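Local coordinates for probable L,D-transpeptidase 3 (Mycobacterium tuberculosis, PDB 6D4K), which probably acts as an L,D-transpeptidase in cell-wall biogenesis, unable to make 3->3 peptidoglycan cross-links from tetrapeptide donors and possibly anchoring proteins to peptidoglycan, at residues Phe26-Val31 against Arg64-Lys69; Ala51-Thr54 against Asn58-Ala61; Asp91-Ala96 against Pro256-Glu261; Glu137-Pro142 against Gly156-Ser161. One frame throughout, in Å; residues are numbered along the deposited sequence.

Interaction 1 (Phe26-Val31 against Arg64-Lys69)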
# COMPACT_ATOMS: atom_id res chain seq x y z
N PHE A 26 -15.04 -25.30 -5.71
CA PHE A 26 -13.83 -24.55 -5.43
C PHE A 26 -12.99 -24.32 -6.68
O PHE A 26 -11.79 -24.04 -6.56
CB PHE A 26 -13.00 -25.22 -4.33
CG PHE A 26 -13.77 -25.54 -3.08
CD1 PHE A 26 -14.78 -24.69 -2.63
CD2 PHE A 26 -13.47 -26.67 -2.33
CE1 PHE A 26 -15.49 -24.98 -1.46
CE2 PHE A 26 -14.18 -26.97 -1.17
CZ PHE A 26 -15.18 -26.12 -0.73
N ALA A 27 -13.60 -24.40 -7.87
CA ALA A 27 -12.88 -24.13 -9.11
C ALA A 27 -12.30 -22.73 -9.10
O ALA A 27 -13.00 -21.75 -8.84
CB ALA A 27 -13.84 -24.28 -10.29
N VAL A 28 -11.01 -22.63 -9.41
CA VAL A 28 -10.29 -21.36 -9.42
C VAL A 28 -10.30 -20.77 -10.82
O VAL A 28 -9.82 -21.39 -11.78
CB VAL A 28 -8.85 -21.55 -8.92
CG1 VAL A 28 -8.05 -20.27 -9.13
CG2 VAL A 28 -8.85 -21.96 -7.47
N ALA A 29 -10.83 -19.56 -10.95
CA ALA A 29 -10.83 -18.89 -12.24
C ALA A 29 -9.45 -18.34 -12.55
O ALA A 29 -8.94 -18.50 -13.67
CB ALA A 29 -11.87 -17.78 -12.26
N SER A 30 -8.81 -17.70 -11.57
CA SER A 30 -7.58 -16.98 -11.85
C SER A 30 -6.86 -16.68 -10.54
O SER A 30 -7.44 -16.73 -9.46
CB SER A 30 -7.88 -15.67 -12.58
OG SER A 30 -8.71 -14.85 -11.79
N VAL A 31 -5.57 -16.34 -10.68
CA VAL A 31 -4.70 -16.05 -9.55
C VAL A 31 -3.89 -14.81 -9.88
O VAL A 31 -3.44 -14.64 -11.02
CB VAL A 31 -3.75 -17.24 -9.31
CG1 VAL A 31 -2.57 -16.83 -8.44
CG2 VAL A 31 -4.52 -18.38 -8.69
N ARG A 64 -7.96 -25.06 1.83
CA ARG A 64 -7.10 -26.22 1.63
C ARG A 64 -6.97 -26.56 0.15
O ARG A 64 -5.88 -26.92 -0.32
CB ARG A 64 -7.62 -27.41 2.45
CG ARG A 64 -7.53 -27.20 3.96
CD ARG A 64 -7.70 -28.48 4.76
NE ARG A 64 -8.97 -29.13 4.49
CZ ARG A 64 -10.11 -28.89 5.14
NH1 ARG A 64 -10.14 -28.00 6.13
NH2 ARG A 64 -11.22 -29.54 4.81
N ALA A 65 -8.06 -26.39 -0.61
CA ALA A 65 -8.01 -26.69 -2.03
C ALA A 65 -7.09 -25.73 -2.77
O ALA A 65 -6.53 -26.10 -3.81
CB ALA A 65 -9.42 -26.66 -2.62
N VAL A 66 -6.90 -24.52 -2.25
CA VAL A 66 -6.08 -23.51 -2.93
C VAL A 66 -4.80 -23.25 -2.13
O VAL A 66 -4.22 -22.17 -2.20
CB VAL A 66 -6.88 -22.22 -3.21
CG1 VAL A 66 -8.12 -22.56 -4.05
CG2 VAL A 66 -7.26 -21.49 -1.91
N GLU A 67 -4.36 -24.26 -1.39
CA GLU A 67 -3.13 -24.21 -0.60
C GLU A 67 -2.00 -23.54 -1.38
O GLU A 67 -1.70 -23.93 -2.52
CB GLU A 67 -2.74 -25.65 -0.27
CG GLU A 67 -1.52 -25.79 0.63
CD GLU A 67 -1.05 -27.23 0.78
OE1 GLU A 67 -1.64 -28.13 0.14
OE2 GLU A 67 -0.10 -27.47 1.56
N VAL A 68 -1.40 -22.51 -0.80
CA VAL A 68 -0.35 -21.75 -1.47
C VAL A 68 1.01 -22.34 -1.12
O VAL A 68 1.39 -22.38 0.06
CB VAL A 68 -0.42 -20.26 -1.12
CG1 VAL A 68 0.74 -19.51 -1.78
CG2 VAL A 68 -1.78 -19.69 -1.51
N LYS A 69 1.75 -22.79 -2.13
CA LYS A 69 3.09 -23.34 -1.94
C LYS A 69 4.05 -22.56 -2.82
O LYS A 69 4.00 -22.65 -4.05
CB LYS A 69 3.12 -24.84 -2.26
CG LYS A 69 2.17 -25.66 -1.39
CD LYS A 69 1.88 -27.02 -2.01
CE LYS A 69 2.92 -28.05 -1.60
NZ LYS A 69 2.42 -28.99 -0.55
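Val28 and Val66 meet through one methyl each, Val28 CG2 lying 3.5 Å from Val66 CG1, with the two side chains set at a slant to one another. Both touching methyls stand opposite their own carbonyl carbons, beside the backbone N (for Val66 CG1, chi1 -57°). A second, looser touch lies two residues back from Val28 and one back from Val66, where Phe26 CD2 is 4.1 Å from Ala65 CB; the methyl approaches the ring obliquely. The CA atoms of Phe26 and Ala65 are 7.1 Å apart, so side chains bridge the gap and no hydrogen bond crosses it. Val66 is where the chain leaves the helical conformation of 59-65, and it also packs on Val47 and Phe49 of strand 45-49 and on Val104. Phe26 extends the same apolar surface to Ala61 and Ala62. With 125 Å² buried and carbon atoms alone in touch, the contact is purely apolar: within the bacterial Ig-like domain it joins the start of strand 28-32 and the residues before it to the last turn of helix 59-65 and the residue after it, through shape and burial without directional bonds.

Interaction 2 (Ala51-Thr54 against Asn58-Ala61)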
# COMPACT_ATOMS: atom_id res chain seq x y z
N ALA A 51 -17.17 -19.34 -8.88
CA ALA A 51 -18.48 -19.03 -8.31
C ALA A 51 -18.34 -18.68 -6.83
O ALA A 51 -17.41 -19.16 -6.17
CB ALA A 51 -19.46 -20.20 -8.46
N PRO A 52 -19.24 -17.87 -6.30
CA PRO A 52 -19.18 -17.52 -4.88
C PRO A 52 -19.24 -18.74 -3.97
O PRO A 52 -19.95 -19.71 -4.23
CB PRO A 52 -20.41 -16.63 -4.68
CG PRO A 52 -20.64 -16.04 -6.02
CD PRO A 52 -20.29 -17.10 -7.01
N ILE A 53 -18.48 -18.67 -2.88
CA ILE A 53 -18.58 -19.63 -1.79
C ILE A 53 -19.27 -18.89 -0.66
O ILE A 53 -18.64 -18.18 0.13
CB ILE A 53 -17.18 -20.13 -1.39
CG1 ILE A 53 -16.50 -20.78 -2.60
CG2 ILE A 53 -17.31 -21.12 -0.25
CD1 ILE A 53 -15.01 -20.96 -2.45
N THR A 54 -20.59 -19.02 -0.60
CA THR A 54 -21.36 -18.22 0.33
C THR A 54 -21.43 -18.81 1.72
O THR A 54 -21.76 -18.09 2.67
CB THR A 54 -22.77 -17.98 -0.21
OG1 THR A 54 -23.32 -19.21 -0.68
CG2 THR A 54 -22.72 -16.98 -1.36
N ASN A 58 -17.71 -23.63 4.55
CA ASN A 58 -16.98 -24.28 3.46
C ASN A 58 -15.67 -23.58 3.13
O ASN A 58 -14.88 -24.12 2.35
CB ASN A 58 -17.83 -24.38 2.20
CG ASN A 58 -19.03 -25.30 2.36
OD1 ASN A 58 -19.05 -26.17 3.24
ND2 ASN A 58 -20.02 -25.13 1.50
N ARG A 59 -15.41 -22.40 3.71
CA ARG A 59 -14.21 -21.67 3.33
C ARG A 59 -12.94 -22.37 3.78
O ARG A 59 -11.90 -22.22 3.14
CB ARG A 59 -14.29 -20.22 3.83
CG ARG A 59 -15.35 -19.43 3.09
CD ARG A 59 -15.43 -17.97 3.50
NE ARG A 59 -16.33 -17.24 2.61
CZ ARG A 59 -16.61 -15.95 2.72
NH1 ARG A 59 -16.07 -15.23 3.69
NH2 ARG A 59 -17.44 -15.38 1.85
N HIS A 60 -12.99 -23.14 4.86
CA HIS A 60 -11.79 -23.86 5.28
C HIS A 60 -11.42 -24.94 4.27
O HIS A 60 -10.24 -25.11 3.94
CB HIS A 60 -11.97 -24.42 6.68
CG HIS A 60 -11.94 -23.37 7.74
ND1 HIS A 60 -10.91 -22.46 7.84
CD2 HIS A 60 -12.83 -23.05 8.70
CE1 HIS A 60 -11.16 -21.64 8.84
NE2 HIS A 60 -12.31 -21.97 9.39
N ALA A 61 -12.41 -25.66 3.76
CA ALA A 61 -12.12 -26.63 2.71
C ALA A 61 -11.63 -25.93 1.44
O ALA A 61 -10.73 -26.43 0.76
CB ALA A 61 -13.34 -27.51 2.45
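The loop that follows strand 45-49 packs here against the N-terminal part of helix 59-65, a local strand-to-helix connection within the Ig-like domain, with three residues between the segments. Ile53 is the buried centre of it. Its CG2 methyl lies 4.1 Å from Asn58 CB and 4.2 Å from Arg59 CG, so that one branch touches the aliphatic roots of two consecutive residues. A chi1 of -58° places this methyl opposite the backbone N of Ile53, while CG1 leads elsewhere, its CD1 reaching Phe26. The remaining approach is polar. Arg59 runs extended from CG to NE, and its guanidinium presents an edge to the carbonyl of Ile53: the oxygen lies in the guanidinium plane, with Ile53 O 3.5 Å from both Arg59 NE and Arg59 NH2. Equal spacing to the two nitrogens shows an oxygen facing the NE-NH2 side, yet the separation is long and no hydrogen bond is formed. Trp80 of strand 76-80 touches both Ile53 and Arg59, and the backbones of Ile53 and Asn83 are hydrogen-bonded. The chemistry is therefore mixed: apolar contacts at about van der Waals range make up the side-chain part, and the in-plane cation edge probably adds a modest electrostatic attraction to the carbonyl.

Interaction 3 (Asp91-Ala96 against Pro256-Glu261)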
# COMPACT_ATOMS: atom_id res chain seq x y z
N ASP A 91 3.48 -13.72 5.46
CA ASP A 91 3.87 -13.21 6.77
C ASP A 91 5.15 -12.39 6.72
O ASP A 91 5.44 -11.64 7.66
CB ASP A 91 4.12 -14.39 7.70
CG ASP A 91 2.86 -15.11 8.14
OD1 ASP A 91 1.77 -14.51 8.16
OD2 ASP A 91 3.00 -16.30 8.52
N ARG A 92 5.94 -12.55 5.66
CA ARG A 92 7.22 -11.87 5.48
C ARG A 92 7.24 -11.32 4.07
O ARG A 92 6.38 -11.64 3.25
CB ARG A 92 8.39 -12.86 5.69
CG ARG A 92 8.19 -13.89 6.80
CD ARG A 92 9.41 -14.78 6.94
NE ARG A 92 9.81 -15.39 5.67
CZ ARG A 92 9.52 -16.63 5.30
NH1 ARG A 92 8.83 -17.44 6.09
NH2 ARG A 92 9.95 -17.07 4.12
N PHE A 93 8.23 -10.48 3.77
CA PHE A 93 8.40 -9.99 2.41
C PHE A 93 9.03 -11.06 1.54
O PHE A 93 9.92 -11.80 1.98
CB PHE A 93 9.30 -8.75 2.40
CG PHE A 93 8.78 -7.60 3.21
CD1 PHE A 93 7.43 -7.51 3.54
CD2 PHE A 93 9.64 -6.62 3.68
CE1 PHE A 93 6.95 -6.44 4.29
CE2 PHE A 93 9.17 -5.55 4.43
CZ PHE A 93 7.83 -5.47 4.75
N TRP A 94 8.58 -11.14 0.29
CA TRP A 94 9.27 -11.93 -0.71
C TRP A 94 10.69 -11.38 -0.89
O TRP A 94 10.91 -10.18 -0.72
CB TRP A 94 8.55 -11.81 -2.06
CG TRP A 94 7.12 -12.23 -2.05
CD1 TRP A 94 6.04 -11.42 -2.25
CD2 TRP A 94 6.61 -13.55 -1.86
NE1 TRP A 94 4.88 -12.16 -2.17
CE2 TRP A 94 5.20 -13.47 -1.96
CE3 TRP A 94 7.21 -14.80 -1.64
CZ2 TRP A 94 4.38 -14.59 -1.80
CZ3 TRP A 94 6.39 -15.91 -1.49
CH2 TRP A 94 4.98 -15.80 -1.58
N PRO A 95 11.64 -12.22 -1.31
CA PRO A 95 12.95 -11.68 -1.69
C PRO A 95 12.80 -10.77 -2.91
O PRO A 95 12.00 -11.05 -3.81
CB PRO A 95 13.77 -12.93 -2.03
CG PRO A 95 12.77 -13.96 -2.41
CD PRO A 95 11.51 -13.66 -1.62
N ALA A 96 13.54 -9.67 -2.91
CA ALA A 96 13.55 -8.72 -4.01
C ALA A 96 14.33 -9.29 -5.20
O ALA A 96 15.14 -10.21 -5.07
CB ALA A 96 14.19 -7.41 -3.58
N PRO A 256 5.40 -2.90 0.47
CA PRO A 256 4.84 -2.69 1.80
C PRO A 256 4.95 -1.26 2.29
O PRO A 256 5.91 -0.53 1.99
CB PRO A 256 5.71 -3.61 2.68
CG PRO A 256 7.05 -3.63 1.98
CD PRO A 256 6.71 -3.54 0.50
N VAL A 257 3.93 -0.86 3.05
CA VAL A 257 3.91 0.41 3.75
C VAL A 257 3.57 0.10 5.20
O VAL A 257 2.56 -0.55 5.48
CB VAL A 257 2.88 1.39 3.16
CG1 VAL A 257 2.78 2.66 4.01
CG2 VAL A 257 3.29 1.73 1.73
N ILE A 258 4.42 0.55 6.12
CA ILE A 258 4.24 0.31 7.54
C ILE A 258 3.90 1.64 8.20
O ILE A 258 4.55 2.66 7.95
CB ILE A 258 5.50 -0.33 8.15
CG1 ILE A 258 5.72 -1.72 7.55
CG2 ILE A 258 5.37 -0.41 9.67
CD1 ILE A 258 6.99 -1.86 6.75
N VAL A 259 2.86 1.63 9.03
CA VAL A 259 2.49 2.77 9.85
C VAL A 259 2.74 2.39 11.30
O VAL A 259 2.24 1.36 11.77
CB VAL A 259 1.03 3.18 9.63
CG1 VAL A 259 0.64 4.31 10.59
CG2 VAL A 259 0.80 3.59 8.18
N GLN A 260 3.51 3.21 12.01
CA GLN A 260 3.82 2.94 13.40
C GLN A 260 3.73 4.22 14.21
O GLN A 260 3.80 5.33 13.68
CB GLN A 260 5.21 2.31 13.53
CG GLN A 260 6.33 3.27 13.18
CD GLN A 260 7.66 2.57 13.00
OE1 GLN A 260 7.71 1.35 12.82
NE2 GLN A 260 8.74 3.34 13.05
N GLU A 261 3.58 4.04 15.52
CA GLU A 261 3.57 5.15 16.46
C GLU A 261 4.98 5.73 16.60
O GLU A 261 5.20 6.91 16.33
CB GLU A 261 3.04 4.72 17.83
CG GLU A 261 1.89 3.73 17.78
CD GLU A 261 0.53 4.39 17.94
OE1 GLU A 261 0.46 5.63 17.90
OE2 GLU A 261 -0.47 3.67 18.12
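One face of the Phe93 ring is covered by Pro256, whose CG stands 3.4 Å above the ring plane, displaced toward the rim. The CG-to-centroid distance is 3.7 Å and the vector leans 25° from the ring normal, which meets the geometry of a CH-pi contact. The overlap falls on the outer end of the ring: Phe93 CZ is 3.4 Å from Pro256 CG, and Phe93 CE1 is 3.5 Å from Pro256 CB. At the edge, near the ring plane, Ile258 CD1 lies 4.2 Å from Phe93 CZ. Phe93 thus meets two residues of one strand, one over its face and one at its rim, and Val257 between them turns its side chain away. With CG opposite the carbonyl carbon (chi1 -60°), the ring spans a gap of 8.1 Å between Phe93 CA and Pro256 CA. Next to Phe93, Trp94 is buried on the Ig-like side, stacked edge-to-face with Phe111. Pro256 and Ile258 both lie against Val118 of strand 117-122, the parallel neighbour of strand 256-260, while strand 172-180 flanks it antiparallel. The loop between strands 85-90 and 99-104 brings Phe93 from the Ig-like domain onto the sheet of the catalytic domain.

Interaction 4 (Glu137-Pro142 against Gly156-Ser161)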
# COMPACT_ATOMS: atom_id res chain seq x y z
N GLU A 137 16.72 6.22 0.79
CA GLU A 137 16.99 7.10 -0.33
C GLU A 137 15.78 7.97 -0.61
O GLU A 137 14.63 7.57 -0.39
CB GLU A 137 17.36 6.29 -1.58
CG GLU A 137 17.86 7.14 -2.73
CD GLU A 137 17.98 6.37 -4.02
OE1 GLU A 137 17.70 5.15 -4.02
OE2 GLU A 137 18.36 6.98 -5.04
N GLY A 138 16.04 9.18 -1.11
CA GLY A 138 14.99 10.10 -1.51
C GLY A 138 15.43 10.93 -2.70
O GLY A 138 16.51 10.72 -3.26
N PRO A 139 14.60 11.90 -3.10
CA PRO A 139 14.95 12.72 -4.27
C PRO A 139 16.04 13.72 -3.93
O PRO A 139 16.30 14.00 -2.75
CB PRO A 139 13.63 13.45 -4.58
CG PRO A 139 12.93 13.52 -3.26
CD PRO A 139 13.30 12.26 -2.53
N PRO A 140 16.72 14.26 -4.95
CA PRO A 140 17.62 15.38 -4.69
C PRO A 140 16.87 16.58 -4.17
O PRO A 140 15.67 16.76 -4.47
CB PRO A 140 18.22 15.66 -6.08
CG PRO A 140 18.13 14.35 -6.80
CD PRO A 140 16.85 13.73 -6.31
N PRO A 141 17.51 17.43 -3.38
CA PRO A 141 16.81 18.55 -2.74
C PRO A 141 16.66 19.73 -3.68
O PRO A 141 17.53 19.97 -4.53
CB PRO A 141 17.72 18.90 -1.56
CG PRO A 141 19.08 18.52 -2.02
CD PRO A 141 18.91 17.31 -2.92
N PRO A 142 15.57 20.48 -3.57
CA PRO A 142 15.39 21.69 -4.39
C PRO A 142 16.07 22.92 -3.80
O PRO A 142 16.03 23.17 -2.59
CB PRO A 142 13.87 21.89 -4.38
CG PRO A 142 13.39 21.21 -3.15
CD PRO A 142 14.32 20.07 -2.89
N GLY A 156 16.41 9.57 2.60
CA GLY A 156 15.15 8.88 2.55
C GLY A 156 14.14 9.28 3.60
O GLY A 156 13.01 8.77 3.57
N VAL A 157 14.49 10.16 4.53
CA VAL A 157 13.55 10.58 5.57
C VAL A 157 12.79 11.78 5.05
O VAL A 157 13.35 12.88 4.90
CB VAL A 157 14.27 10.88 6.89
CG1 VAL A 157 13.26 11.31 7.95
CG2 VAL A 157 15.05 9.66 7.37
N MET A 158 11.51 11.58 4.76
CA MET A 158 10.64 12.61 4.21
C MET A 158 9.73 13.16 5.29
O MET A 158 9.19 12.41 6.11
CB MET A 158 9.74 12.03 3.11
CG MET A 158 10.48 11.38 1.96
SD MET A 158 9.31 10.65 0.81
CE MET A 158 10.34 10.27 -0.61
N PRO A 159 9.54 14.47 5.32
CA PRO A 159 8.60 15.03 6.29
C PRO A 159 7.17 14.83 5.81
O PRO A 159 6.88 14.90 4.61
CB PRO A 159 9.04 16.50 6.42
CG PRO A 159 10.53 16.46 5.89
CD PRO A 159 10.42 15.49 4.75
N ALA A 160 6.31 14.47 6.75
CA ALA A 160 5.00 13.92 6.44
C ALA A 160 4.02 14.47 7.46
O ALA A 160 4.40 15.06 8.47
CB ALA A 160 5.01 12.39 6.48
N SER A 161 2.74 14.27 7.17
CA SER A 161 1.68 14.63 8.09
C SER A 161 0.65 13.52 8.02
O SER A 161 0.11 13.23 6.94
CB SER A 161 1.05 15.97 7.71
OG SER A 161 0.17 16.43 8.71
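Glu137 and Gly156 approach backbone to backbone, their CA atoms 3.9 Å apart, with Gly156 CA 3.3 Å from Glu137 O in a CA-H...O contact bent to 122° at the hydrogen. Gly138 N lies 3.7 Å from Gly156 N, and no conventional hydrogen bond crosses between the segments. Gly156, with no side chain and a positive phi of 75°, lets the backbones come this close. Both segments find their hydrogen-bond partner on strand 127-132 instead: Glu137 and Gly156 each bond to the backbone of Val130. Beyond the glycines the contact passes to side chains. Met158 is extended beyond CG, and its terminal methyl CE comes within 4.1 Å of Pro139 CD, the two side chains meeting at an angle. Pro139 and Met158 also share Asp243 and Trp246 of helix 241-250, which makes this a small three-part cluster of loop, strand and helix. The side chain of Met158 is about 11 Å from that of His218, the predicted proton donor/acceptor. The loop after strand 135-136 packs beside the start of strand 157-159, which pairs antiparallel with strand 127-132 in the mixed sheet of the YkuD-type catalytic domain.

In the fold
Interactions 1 and 2 form one patch of the Ig-like domain: their centres are 11 Å apart, both use helix 59-65, and Phe26 reaches Ile53, Asn58 and Ala61, with interaction 2 nested along the chain inside the loop closed by interaction 1. Interaction 3 follows them in sequence, its centre 24 Å from that of interaction 1. Interaction 4 is nested within the long loop that interaction 3 closes; their centres are 20 Å apart and both reach the mixed sheet of the catalytic domain. Interactions 1 and 4 lie 41 Å apart between centres. Interaction 3 is the inter-domain contact, since 91-96 belongs to the Ig-like range and 256-261 to the catalytic range, whereas each other contact keeps both segments in one range.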